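Local coordinates for protein glutathione s-transferase S2 (Nilaparvata lugens, PDB 5H5L) that probably transfers glutathione to electrophilic substrates as a sigma-class glutathione transferase and is also known as a prostaglandin D synthase, at residues L6-F11 with G49-L54. Residues are numbered along the deposited sequence; the frame is centred on the assembly and turned at random.
Sequences LTYFNF and GQVPVL. With GSH (glutathione), chain E.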
# COMPACT_ATOMS: atom_id res chain seq x y z
N LEU B 6 12.69 -13.20 -9.90
CA LEU B 6 12.36 -11.78 -9.80
C LEU B 6 12.71 -11.06 -11.09
O LEU B 6 13.84 -11.17 -11.57
CB LEU B 6 13.11 -11.15 -8.62
CG LEU B 6 13.03 -9.63 -8.46
CD1 LEU B 6 11.60 -9.22 -8.06
CD2 LEU B 6 14.06 -9.11 -7.40
N THR B 7 11.76 -10.31 -11.63
CA THR B 7 11.99 -9.42 -12.75
C THR B 7 11.85 -7.99 -12.27
O THR B 7 10.79 -7.60 -11.78
CB THR B 7 11.01 -9.68 -13.90
OG1 THR B 7 11.13 -11.03 -14.33
CG2 THR B 7 11.26 -8.74 -15.06
N TYR B 8 12.91 -7.21 -12.47
CA TYR B 8 12.89 -5.79 -12.20
C TYR B 8 13.97 -5.19 -13.09
O TYR B 8 14.67 -5.89 -13.81
CB TYR B 8 13.12 -5.50 -10.70
CG TYR B 8 12.94 -4.05 -10.35
CD1 TYR B 8 11.68 -3.48 -10.32
CD2 TYR B 8 14.03 -3.25 -10.04
CE1 TYR B 8 11.51 -2.15 -10.02
CE2 TYR B 8 13.86 -1.90 -9.73
CZ TYR B 8 12.60 -1.37 -9.72
OH TYR B 8 12.40 -0.04 -9.42
N PHE B 9 14.07 -3.87 -13.06
CA PHE B 9 15.10 -3.16 -13.79
C PHE B 9 16.48 -3.43 -13.18
O PHE B 9 16.62 -4.01 -12.09
CB PHE B 9 14.81 -1.67 -13.78
CG PHE B 9 13.57 -1.29 -14.53
CD1 PHE B 9 13.49 -1.45 -15.90
CD2 PHE B 9 12.49 -0.74 -13.86
CE1 PHE B 9 12.35 -1.06 -16.60
CE2 PHE B 9 11.34 -0.36 -14.56
CZ PHE B 9 11.27 -0.53 -15.92
N ASN B 10 17.51 -3.01 -13.91
CA ASN B 10 18.89 -3.17 -13.46
C ASN B 10 19.29 -1.98 -12.58
O ASN B 10 20.12 -1.15 -12.93
CB ASN B 10 19.83 -3.34 -14.65
CG ASN B 10 21.02 -4.26 -14.36
OD1 ASN B 10 21.49 -4.37 -13.22
ND2 ASN B 10 21.51 -4.93 -15.40
N PHE B 11 18.60 -1.89 -11.44
CA PHE B 11 19.03 -1.12 -10.29
C PHE B 11 18.23 -1.58 -9.07
O PHE B 11 17.45 -2.54 -9.14
CB PHE B 11 18.90 0.39 -10.53
CG PHE B 11 17.51 0.86 -10.91
CD1 PHE B 11 16.67 1.40 -9.95
CD2 PHE B 11 17.09 0.84 -12.23
CE1 PHE B 11 15.40 1.87 -10.29
CE2 PHE B 11 15.83 1.32 -12.59
CZ PHE B 11 14.98 1.83 -11.62
N GLY B 49 1.59 -4.04 -16.09
CA GLY B 49 2.43 -3.06 -16.75
C GLY B 49 3.53 -2.46 -15.89
O GLY B 49 4.07 -1.41 -16.24
N GLN B 50 3.90 -3.11 -14.78
CA GLN B 50 4.93 -2.58 -13.92
C GLN B 50 5.75 -3.73 -13.36
O GLN B 50 5.35 -4.89 -13.41
CB GLN B 50 4.36 -1.68 -12.79
CG GLN B 50 3.69 -0.37 -13.31
CD GLN B 50 3.66 0.77 -12.29
OE1 GLN B 50 3.26 0.58 -11.14
NE2 GLN B 50 4.06 1.96 -12.73
N VAL B 51 6.94 -3.38 -12.89
CA VAL B 51 7.77 -4.29 -12.13
C VAL B 51 7.98 -3.65 -10.76
O VAL B 51 7.80 -2.43 -10.60
CB VAL B 51 9.12 -4.58 -12.84
CG1 VAL B 51 8.92 -5.50 -14.03
CG2 VAL B 51 9.80 -3.28 -13.26
N PRO B 52 8.37 -4.43 -9.76
CA PRO B 52 8.73 -5.85 -9.77
C PRO B 52 7.63 -6.86 -9.96
O PRO B 52 6.48 -6.61 -9.58
CB PRO B 52 9.32 -6.06 -8.38
CG PRO B 52 8.63 -5.05 -7.54
CD PRO B 52 8.51 -3.86 -8.41
N VAL B 53 8.03 -8.01 -10.50
CA VAL B 53 7.23 -9.23 -10.57
C VAL B 53 8.05 -10.35 -9.97
O VAL B 53 9.20 -10.56 -10.36
CB VAL B 53 6.83 -9.57 -12.03
CG1 VAL B 53 6.09 -10.85 -12.10
CG2 VAL B 53 6.03 -8.42 -12.63
N LEU B 54 7.48 -11.07 -9.02
CA LEU B 54 8.13 -12.26 -8.49
C LEU B 54 7.32 -13.46 -8.94
O LEU B 54 6.12 -13.57 -8.64
CB LEU B 54 8.21 -12.23 -6.97
CG LEU B 54 8.92 -13.45 -6.35
CD1 LEU B 54 10.41 -13.38 -6.62
CD2 LEU B 54 8.65 -13.50 -4.88
N1 GSH E . 2.88 -0.38 -6.25
CA1 GSH E . 3.87 -1.00 -7.13
C1 GSH E . 4.87 -1.78 -6.27
O11 GSH E . 5.12 -1.39 -5.08
O12 GSH E . 5.48 -2.80 -6.72
CB1 GSH E . 4.65 0.10 -7.88
CG1 GSH E . 5.48 -0.58 -8.96
CD1 GSH E . 6.17 0.51 -9.85
OE1 GSH E . 5.94 1.66 -9.71
N2 GSH E . 7.11 0.06 -10.88
CA2 GSH E . 7.77 1.06 -11.70
C2 GSH E . 7.58 0.70 -13.16
O2 GSH E . 7.33 -0.42 -13.47
CB2 GSH E . 9.25 0.99 -11.39
SG2 GSH E . 9.55 1.31 -9.65
N3 GSH E . 7.77 1.74 -14.17
CA3 GSH E . 7.63 1.41 -15.58
C3 GSH E . 6.29 1.87 -16.10
O31 GSH E . 5.44 2.40 -15.34
O32 GSH E . 6.06 1.72 -17.31
O HOH W 1 9.64 -12.78 -12.95
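Thr7 and Val53 form a hydrogen-bonded antiparallel pair where strand 4-9 meets strand 53-56 in the thioredoxin-like N-terminal domain. Thr7 N donates a hydrogen bond to Val53 O at 2.9 Å, and Val53 N donates one to Thr7 O at 3.1 Å. Leu6 and Leu54 make the next, non-hydrogen-bonded pair. The peptide before Pro52 is cis, as is usual at this position in thioredoxin-fold proteins such as glutathione transferases. Just before it, the N-H and C=O of Val51 both bond to glutathione. Val51 N donates to GSH O2, and Val51 O accepts from GSH N2 at 2.6 Å.

Val51 buries more surface here than any other residue. Val51 CG1 lies 3.6 Å from Thr7 O, while CG2 reaches both Tyr8 CD1 and Phe9 CE2 at 3.5 Å. With Tyr8 CG anti to the backbone N (chi1 -173°), the ring runs alongside Pro52, whose N lies at the ring edge. Pro52 CB also touches Leu6 CD1 at 3.9 Å, and Ile18 of helix 15-25 packs on both residues. Tyr8 OH is hydrogen-bonded to the backbone N of Leu14. In the plane of the Tyr8 ring, the glutathione sulfur SG2 lies 3.2 Å from Tyr8 OH.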